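Local coordinates for putative oxidoreductase molybdopterin-binding subunit (Sulfolobus tokodaii, PDB 4ZOH), which probably serves as the large molybdenum-cofactor subunit of an oxidoreductase of the xanthine dehydrogenase and aldehyde oxidase family, binding pterin cytosine dinucleotide, at residues D148-V160 with I690-E702. Residues are numbered along the deposited sequence; the frame is centred on the assembly and turned at random.
Sequences DLTISDTLINQRV and IKKRITKMPVKFE
The carboxylate of Asp153 is gripped by two donors: Arg693 NH1 reaches OD1 at 2.8 Å in a salt bridge, and the backbone N of Thr154 hydrogen-bonds OD2. A short acid suits the place, since one oxygen can take the next residue's amide while the other meets the arginine. NH1 meets OD1 on its anti side, 24° out of the carboxylate plane, with the carboxylate and guanidinium planes 65° apart; the bridge uses one oxygen and one nitrogen rather than a paired, coplanar grip. Arginine has the length required: with CG anti to the backbone N (chi1 -157°) and a bend at chi3, NH2 also comes 3.8 Å from Ile151 CG2. Without the carboxylate, as with an alanine here, the guanidinium would probably lose its charge partner and the Thr154 amide its side-chain acceptor. Further along, Ile156 N donates an almost straight bond to Thr695 O, 2.9 Å. Thr695 sets its CB 3.5 Å from Thr154 O and its CG2 beside the Asp153 carboxylate. Beyond it Met697 crosses Gln158 at about a right angle, the bend at chi3 bringing its terminal methyl CE 3.5 Å from Gln158 OE1. Gln158 NE2 is held by the carbonyl oxygens of Glu621 and Gln617, while a cis peptide precedes Pro698. The loop after helix 673-688 thus runs nearly parallel beside strand 149-161, an edge strand of a five-stranded mixed sheet, tied to it by one backbone hydrogen bond and side-chain contacts.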
ATOM      1  N   ASP A 148       9.668 -45.643  50.476  1.00 42.17           N
ATOM      2  CA  ASP A 148      10.857 -46.304  51.036  1.00 45.58           C
ATOM      3  C   ASP A 148      12.006 -45.326  51.117  1.00 42.97           C
ATOM      4  O   ASP A 148      12.945 -45.492  51.898  1.00 45.41           O
ATOM      5  CB  ASP A 148      11.215 -47.612  50.258  1.00 45.14           C
ATOM      6  CG  ASP A 148      10.029 -48.586  50.201  1.00 48.70           C
ATOM      7  OD1 ASP A 148       9.333 -48.740  51.243  1.00 47.04           O
ATOM      8  OD2 ASP A 148       9.759 -49.178  49.129  1.00 42.99           O
ATOM      9  N   LEU A 149      11.886 -44.260  50.324  1.00 48.84           N
ATOM     10  CA  LEU A 149      12.985 -43.379  50.001  1.00 39.82           C
ATOM     11  C   LEU A 149      12.429 -42.055  49.454  1.00 38.43           C
ATOM     12  O   LEU A 149      11.366 -42.021  48.775  1.00 36.13           O
ATOM     13  CB  LEU A 149      13.815 -44.057  48.870  1.00 50.80           C
ATOM     14  CG  LEU A 149      15.212 -43.483  48.635  1.00 52.76           C
ATOM     15  CD1 LEU A 149      15.764 -42.932  49.948  1.00 59.84           C
ATOM     16  CD2 LEU A 149      16.141 -44.544  48.074  1.00 60.13           C
ATOM     17  N   THR A 150      13.181 -40.988  49.696  1.00 28.39           N
ATOM     18  CA  THR A 150      12.914 -39.735  49.033  1.00 32.98           C
ATOM     19  C   THR A 150      14.174 -39.153  48.469  1.00 31.68           C
ATOM     20  O   THR A 150      15.265 -39.264  49.062  1.00 31.34           O
ATOM     21  CB  THR A 150      12.189 -38.671  49.942  1.00 32.34           C
ATOM     22  OG1 THR A 150      13.096 -38.178  50.934  1.00 36.85           O
ATOM     23  CG2 THR A 150      11.014 -39.266  50.556  1.00 27.88           C
ATOM     24  N   ILE A 151      13.993 -38.477  47.332  1.00 35.61           N
ATOM     25  CA  ILE A 151      15.100 -37.857  46.596  1.00 32.21           C
ATOM     26  C   ILE A 151      14.824 -36.371  46.452  1.00 30.53           C
ATOM     27  O   ILE A 151      13.726 -36.005  46.108  1.00 29.31           O
ATOM     28  CB  ILE A 151      15.256 -38.474  45.134  1.00 34.15           C
ATOM     29  CG1 ILE A 151      15.224 -40.036  45.115  1.00 35.51           C
ATOM     30  CG2 ILE A 151      16.487 -37.911  44.387  1.00 29.25           C
ATOM     31  CD1 ILE A 151      16.470 -40.677  45.635  1.00 40.49           C
ATOM     32  N   SER A 152      15.854 -35.536  46.609  1.00 35.22           N
ATOM     33  CA  SER A 152      15.673 -34.074  46.519  1.00 36.52           C
ATOM     34  C   SER A 152      16.695 -33.459  45.636  1.00 32.69           C
ATOM     35  O   SER A 152      17.825 -33.875  45.665  1.00 30.87           O
ATOM     36  CB  SER A 152      15.814 -33.432  47.907  1.00 34.01           C
ATOM     37  OG  SER A 152      14.687 -33.818  48.619  1.00 38.40           O
ATOM     38  N   ASP A 153      16.296 -32.437  44.879  1.00 32.45           N
ATOM     39  CA  ASP A 153      17.251 -31.573  44.180  1.00 31.55           C
ATOM     40  C   ASP A 153      16.526 -30.299  43.669  1.00 31.06           C
ATOM     41  O   ASP A 153      15.338 -30.124  43.872  1.00 25.51           O
ATOM     42  CB  ASP A 153      17.900 -32.342  42.986  1.00 34.52           C
ATOM     43  CG  ASP A 153      19.310 -31.943  42.752  1.00 36.68           C
ATOM     44  OD1 ASP A 153      20.108 -32.819  42.367  1.00 43.25           O
ATOM     45  OD2 ASP A 153      19.666 -30.774  43.001  1.00 37.91           O
ATOM     46  N   THR A 154      17.287 -29.407  43.055  1.00 28.13           N
ATOM     47  CA  THR A 154      16.725 -28.224  42.422  1.00 32.70           C
ATOM     48  C   THR A 154      16.991 -28.280  40.896  1.00 28.04           C
ATOM     49  O   THR A 154      18.134 -28.351  40.480  1.00 31.10           O
ATOM     50  CB  THR A 154      17.315 -26.974  43.108  1.00 32.33           C
ATOM     51  OG1 THR A 154      16.761 -26.927  44.438  1.00 32.39           O
ATOM     52  CG2 THR A 154      16.986 -25.692  42.351  1.00 27.70           C
ATOM     53  N   LEU A 155      15.925 -28.275  40.105  1.00 27.60           N
ATOM     54  CA  LEU A 155      16.035 -28.306  38.639  1.00 27.63           C
ATOM     55  C   LEU A 155      15.723 -26.939  38.089  1.00 28.31           C
ATOM     56  O   LEU A 155      14.744 -26.334  38.490  1.00 29.35           O
ATOM     57  CB  LEU A 155      15.042 -29.316  38.052  1.00 26.09           C
ATOM     58  CG  LEU A 155      15.044 -30.746  38.557  1.00 28.19           C
ATOM     59  CD1 LEU A 155      13.950 -31.549  37.869  1.00 28.85           C
ATOM     60  CD2 LEU A 155      16.450 -31.323  38.393  1.00 25.33           C
ATOM     61  N   ILE A 156      16.548 -26.482  37.156  1.00 26.63           N
ATOM     62  CA  ILE A 156      16.368 -25.267  36.482  1.00 23.63           C
ATOM     63  C   ILE A 156      15.938 -25.480  35.005  1.00 27.71           C
ATOM     64  O   ILE A 156      16.519 -26.315  34.264  1.00 26.70           O
ATOM     65  CB  ILE A 156      17.649 -24.470  36.516  1.00 26.44           C
ATOM     66  CG1 ILE A 156      18.056 -24.251  37.981  1.00 29.52           C
ATOM     67  CG2 ILE A 156      17.488 -23.193  35.663  1.00 24.37           C
ATOM     68  CD1 ILE A 156      19.140 -23.207  38.189  1.00 32.93           C
ATOM     69  N   ASN A 157      14.948 -24.681  34.591  1.00 24.32           N
ATOM     70  CA  ASN A 157      14.532 -24.548  33.224  1.00 23.25           C
ATOM     71  C   ASN A 157      14.812 -23.118  32.888  1.00 23.22           C
ATOM     72  O   ASN A 157      14.091 -22.206  33.331  1.00 24.91           O
ATOM     73  CB  ASN A 157      13.065 -24.990  33.134  1.00 21.73           C
ATOM     74  CG  ASN A 157      12.575 -25.165  31.683  1.00 26.94           C
ATOM     75  OD1 ASN A 157      12.446 -24.166  30.943  1.00 21.99           O
ATOM     76  ND2 ASN A 157      12.196 -26.430  31.296  1.00 21.35           N
ATOM     77  N   GLN A 158      15.903 -22.898  32.176  1.00 22.32           N
ATOM     78  CA  GLN A 158      16.480 -21.563  32.090  1.00 21.01           C
ATOM     79  C   GLN A 158      15.666 -20.636  31.184  1.00 23.16           C
ATOM     80  O   GLN A 158      14.826 -21.092  30.391  1.00 24.05           O
ATOM     81  CB  GLN A 158      17.935 -21.619  31.600  1.00 21.02           C
ATOM     82  CG  GLN A 158      18.185 -21.740  30.067  1.00 19.86           C
ATOM     83  CD  GLN A 158      17.799 -23.080  29.391  1.00 22.23           C
ATOM     84  OE1 GLN A 158      16.929 -23.828  29.828  1.00 20.31           O
ATOM     85  NE2 GLN A 158      18.444 -23.345  28.251  1.00 22.45           N
ATOM     86  N   ARG A 159      15.923 -19.332  31.281  1.00 22.60           N
ATOM     87  CA  ARG A 159      15.290 -18.365  30.357  1.00 23.01           C
ATOM     88  C   ARG A 159      15.765 -18.593  28.878  1.00 21.21           C
ATOM     89  O   ARG A 159      16.936 -18.726  28.639  1.00 20.15           O
ATOM     90  CB  ARG A 159      15.733 -17.000  30.766  1.00 20.92           C
ATOM     91  CG  ARG A 159      14.836 -15.897  30.259  1.00 22.95           C
ATOM     92  CD  ARG A 159      15.220 -14.600  31.022  1.00 21.70           C
ATOM     93  NE  ARG A 159      14.224 -13.548  30.853  1.00 22.09           N
ATOM     94  CZ  ARG A 159      13.053 -13.516  31.459  1.00 20.96           C
ATOM     95  NH1 ARG A 159      12.192 -12.523  31.186  1.00 20.68           N
ATOM     96  NH2 ARG A 159      12.700 -14.472  32.308  1.00 19.40           N
ATOM     97  N   VAL A 160      14.861 -18.537  27.922  1.00 20.60           N
ATOM     98  CA  VAL A 160      15.298 -18.542  26.503  1.00 23.03           C
ATOM     99  C   VAL A 160      14.600 -17.379  25.773  1.00 22.89           C
ATOM    100  O   VAL A 160      13.735 -16.731  26.363  1.00 22.49           O
ATOM    101  CB  VAL A 160      14.910 -19.890  25.812  1.00 22.37           C
ATOM    102  CG1 VAL A 160      15.702 -21.081  26.422  1.00 25.09           C
ATOM    103  CG2 VAL A 160      13.413 -20.100  25.929  1.00 21.66           C
ATOM    104  N   ILE A 690      26.911 -39.384  30.842  1.00 47.30           N
ATOM    105  CA  ILE A 690      27.987 -38.613  31.521  1.00 43.11           C
ATOM    106  C   ILE A 690      28.776 -39.026  32.743  1.00 48.63           C
ATOM    107  O   ILE A 690      29.969 -38.709  32.791  1.00 65.82           O
ATOM    108  CB  ILE A 690      27.803 -37.084  31.657  1.00 45.56           C
ATOM    109  CG1 ILE A 690      26.357 -36.710  31.996  1.00 41.81           C
ATOM    110  CG2 ILE A 690      28.503 -36.379  30.505  1.00 40.90           C
ATOM    111  CD1 ILE A 690      26.244 -35.300  32.544  1.00 41.56           C
ATOM    112  N   LYS A 691      28.221 -39.626  33.776  1.00 55.20           N
ATOM    113  CA  LYS A 691      26.851 -39.781  34.071  1.00 55.33           C
ATOM    114  C   LYS A 691      26.966 -39.112  35.460  1.00 59.21           C
ATOM    115  O   LYS A 691      27.467 -39.704  36.416  1.00 54.00           O
ATOM    116  CB  LYS A 691      26.495 -41.276  34.132  1.00 62.94           C
ATOM    117  CG  LYS A 691      27.644 -42.236  33.786  1.00 67.16           C
ATOM    118  CD  LYS A 691      27.190 -43.680  33.668  1.00 74.18           C
ATOM    119  CE  LYS A 691      27.230 -44.157  32.224  1.00 81.78           C
ATOM    120  NZ  LYS A 691      26.105 -45.104  31.932  1.00 86.50           N
ATOM    121  N   LYS A 692      26.685 -37.802  35.483  1.00 59.35           N
ATOM    122  CA  LYS A 692      26.371 -37.056  36.681  1.00 56.93           C
ATOM    123  C   LYS A 692      24.962 -36.564  36.458  1.00 51.09           C
ATOM    124  O   LYS A 692      24.443 -36.579  35.333  1.00 53.44           O
ATOM    125  CB  LYS A 692      27.241 -35.814  36.879  1.00 56.78           C
ATOM    126  CG  LYS A 692      28.623 -35.794  36.264  1.00 60.24           C
ATOM    127  CD  LYS A 692      29.230 -34.413  36.540  1.00 64.06           C
ATOM    128  CE  LYS A 692      28.968 -33.428  35.398  1.00 65.92           C
ATOM    129  NZ  LYS A 692      29.857 -32.221  35.336  1.00 57.72           N
ATOM    130  N   ARG A 693      24.348 -36.084  37.529  1.00 42.48           N
ATOM    131  CA  ARG A 693      23.044 -35.525  37.436  1.00 38.72           C
ATOM    132  C   ARG A 693      23.115 -34.191  36.666  1.00 34.07           C
ATOM    133  O   ARG A 693      24.000 -33.366  36.892  1.00 35.58           O
ATOM    134  CB  ARG A 693      22.448 -35.340  38.831  1.00 38.08           C
ATOM    135  CG  ARG A 693      20.924 -35.291  38.781  1.00 38.11           C
ATOM    136  CD  ARG A 693      20.383 -35.165  40.181  1.00 40.36           C
ATOM    137  NE  ARG A 693      20.251 -36.454  40.852  1.00 39.15           N
ATOM    138  CZ  ARG A 693      19.949 -36.602  42.136  1.00 41.82           C
ATOM    139  NH1 ARG A 693      19.711 -35.554  42.924  1.00 38.28           N
ATOM    140  NH2 ARG A 693      19.848 -37.808  42.630  1.00 45.90           N
ATOM    141  N   ILE A 694      22.229 -34.012  35.711  1.00 33.09           N
ATOM    142  CA  ILE A 694      22.100 -32.668  35.043  1.00 32.98           C
ATOM    143  C   ILE A 694      20.938 -31.867  35.679  1.00 28.71           C
ATOM    144  O   ILE A 694      19.789 -32.356  35.703  1.00 27.97           O
ATOM    145  CB  ILE A 694      21.854 -32.846  33.534  1.00 30.31           C
ATOM    146  CG1 ILE A 694      23.073 -33.557  32.920  1.00 30.50           C
ATOM    147  CG2 ILE A 694      21.549 -31.489  32.832  1.00 26.03           C
ATOM    148  CD1 ILE A 694      22.845 -33.930  31.470  1.00 25.85           C
ATOM    149  N   THR A 695      21.250 -30.692  36.221  1.00 30.89           N
ATOM    150  CA  THR A 695      20.269 -29.916  37.010  1.00 33.38           C
ATOM    151  C   THR A 695      19.916 -28.615  36.301  1.00 33.77           C
ATOM    152  O   THR A 695      18.925 -27.984  36.630  1.00 35.97           O
ATOM    153  CB  THR A 695      20.784 -29.551  38.447  1.00 30.37           C
ATOM    154  OG1 THR A 695      22.054 -28.922  38.341  1.00 30.57           O
ATOM    155  CG2 THR A 695      20.921 -30.778  39.357  1.00 31.91           C
ATOM    156  N   LYS A 696      20.721 -28.216  35.323  1.00 30.01           N
ATOM    157  CA  LYS A 696      20.470 -26.958  34.611  1.00 33.78           C
ATOM    158  C   LYS A 696      20.767 -27.046  33.103  1.00 30.90           C
ATOM    159  O   LYS A 696      21.511 -27.923  32.689  1.00 27.82           O
ATOM    160  CB  LYS A 696      21.278 -25.838  35.256  1.00 32.86           C
ATOM    161  CG  LYS A 696      22.763 -26.093  35.315  1.00 38.70           C
ATOM    162  CD  LYS A 696      23.564 -24.781  35.234  1.00 44.22           C
ATOM    163  CE  LYS A 696      24.289 -24.426  36.517  1.00 53.19           C
ATOM    164  NZ  LYS A 696      25.425 -25.341  36.820  1.00 56.28           N
ATOM    165  N   MET A 697      20.212 -26.119  32.314  1.00 26.94           N
ATOM    166  CA  MET A 697      20.454 -26.062  30.873  1.00 25.82           C
ATOM    167  C   MET A 697      20.850 -24.622  30.455  1.00 26.85           C
ATOM    168  O   MET A 697      20.551 -23.704  31.183  1.00 28.97           O
ATOM    169  CB  MET A 697      19.181 -26.426  30.156  1.00 23.31           C
ATOM    170  CG  MET A 697      18.646 -27.778  30.457  1.00 23.23           C
ATOM    171  SD  MET A 697      17.096 -28.178  29.661  1.00 24.82           S
ATOM    172  CE  MET A 697      15.829 -27.117  30.480  1.00 25.16           C
ATOM    173  N   PRO A 698      21.433 -24.389  29.270  1.00 26.16           N
ATOM    174  CA  PRO A 698      21.894 -25.428  28.337  1.00 27.88           C
ATOM    175  C   PRO A 698      23.043 -26.288  29.008  1.00 31.93           C
ATOM    176  O   PRO A 698      23.759 -25.801  29.907  1.00 27.74           O
ATOM    177  CB  PRO A 698      22.469 -24.572  27.156  1.00 24.17           C
ATOM    178  CG  PRO A 698      23.118 -23.412  27.883  1.00 23.08           C
ATOM    179  CD  PRO A 698      22.136 -23.100  29.005  1.00 26.89           C
ATOM    180  N   VAL A 699      23.262 -27.514  28.539  1.00 30.77           N
ATOM    181  CA  VAL A 699      24.418 -28.266  29.006  1.00 31.31           C
ATOM    182  C   VAL A 699      25.645 -27.609  28.399  1.00 31.74           C
ATOM    183  O   VAL A 699      25.812 -27.560  27.190  1.00 33.25           O
ATOM    184  CB  VAL A 699      24.296 -29.756  28.617  1.00 35.17           C
ATOM    185  CG1 VAL A 699      25.142 -30.605  29.520  1.00 41.62           C
ATOM    186  CG2 VAL A 699      22.897 -30.251  28.859  1.00 38.41           C
ATOM    187  N   LYS A 700      26.519 -27.074  29.209  1.00 31.85           N
ATOM    188  CA  LYS A 700      27.725 -26.486  28.619  1.00 34.06           C
ATOM    189  C   LYS A 700      28.805 -27.544  28.256  1.00 38.78           C
ATOM    190  O   LYS A 700      28.943 -28.561  28.951  1.00 38.61           O
ATOM    191  CB  LYS A 700      28.344 -25.479  29.591  1.00 36.65           C
ATOM    192  CG  LYS A 700      27.533 -24.178  29.851  1.00 40.82           C
ATOM    193  CD  LYS A 700      28.301 -23.362  30.914  1.00 45.76           C
ATOM    194  CE  LYS A 700      28.334 -21.864  30.671  1.00 49.44           C
ATOM    195  NZ  LYS A 700      27.626 -21.232  31.811  1.00 55.44           N
ATOM    196  N   PHE A 701      29.599 -27.278  27.210  1.00 38.52           N
ATOM    197  CA  PHE A 701      30.760 -28.109  26.852  1.00 37.06           C
ATOM    198  C   PHE A 701      31.617 -28.472  28.095  1.00 37.54           C
ATOM    199  O   PHE A 701      31.872 -29.670  28.349  1.00 31.93           O
ATOM    200  CB  PHE A 701      31.631 -27.401  25.770  1.00 33.13           C
ATOM    201  CG  PHE A 701      30.995 -27.327  24.397  1.00 33.99           C
ATOM    202  CD1 PHE A 701      29.663 -27.761  24.166  1.00 35.86           C
ATOM    203  CD2 PHE A 701      31.709 -26.800  23.324  1.00 37.03           C
ATOM    204  CE1 PHE A 701      29.079 -27.674  22.910  1.00 39.33           C
ATOM    205  CE2 PHE A 701      31.129 -26.724  22.040  1.00 37.82           C
ATOM    206  CZ  PHE A 701      29.817 -27.168  21.838  1.00 38.39           C
ATOM    207  N   GLU A 702      32.017 -27.457  28.872  1.00 36.83           N
ATOM    208  CA  GLU A 702      32.900 -27.664  30.054  1.00 39.31           C
ATOM    209  C   GLU A 702      32.295 -28.511  31.163  1.00 45.08           C
ATOM    210  O   GLU A 702      33.029 -29.008  31.988  1.00 48.24           O
ATOM    211  CB  GLU A 702      33.358 -26.363  30.659  1.00 43.32           C
ATOM    212  CG  GLU A 702      32.246 -25.409  31.056  1.00 47.66           C
ATOM    213  CD  GLU A 702      32.734 -23.968  31.134  1.00 58.40           C
ATOM    214  OE1 GLU A 702      33.354 -23.423  30.171  1.00 57.64           O
ATOM    215  OE2 GLU A 702      32.481 -23.357  32.188  1.00 74.32           O
TER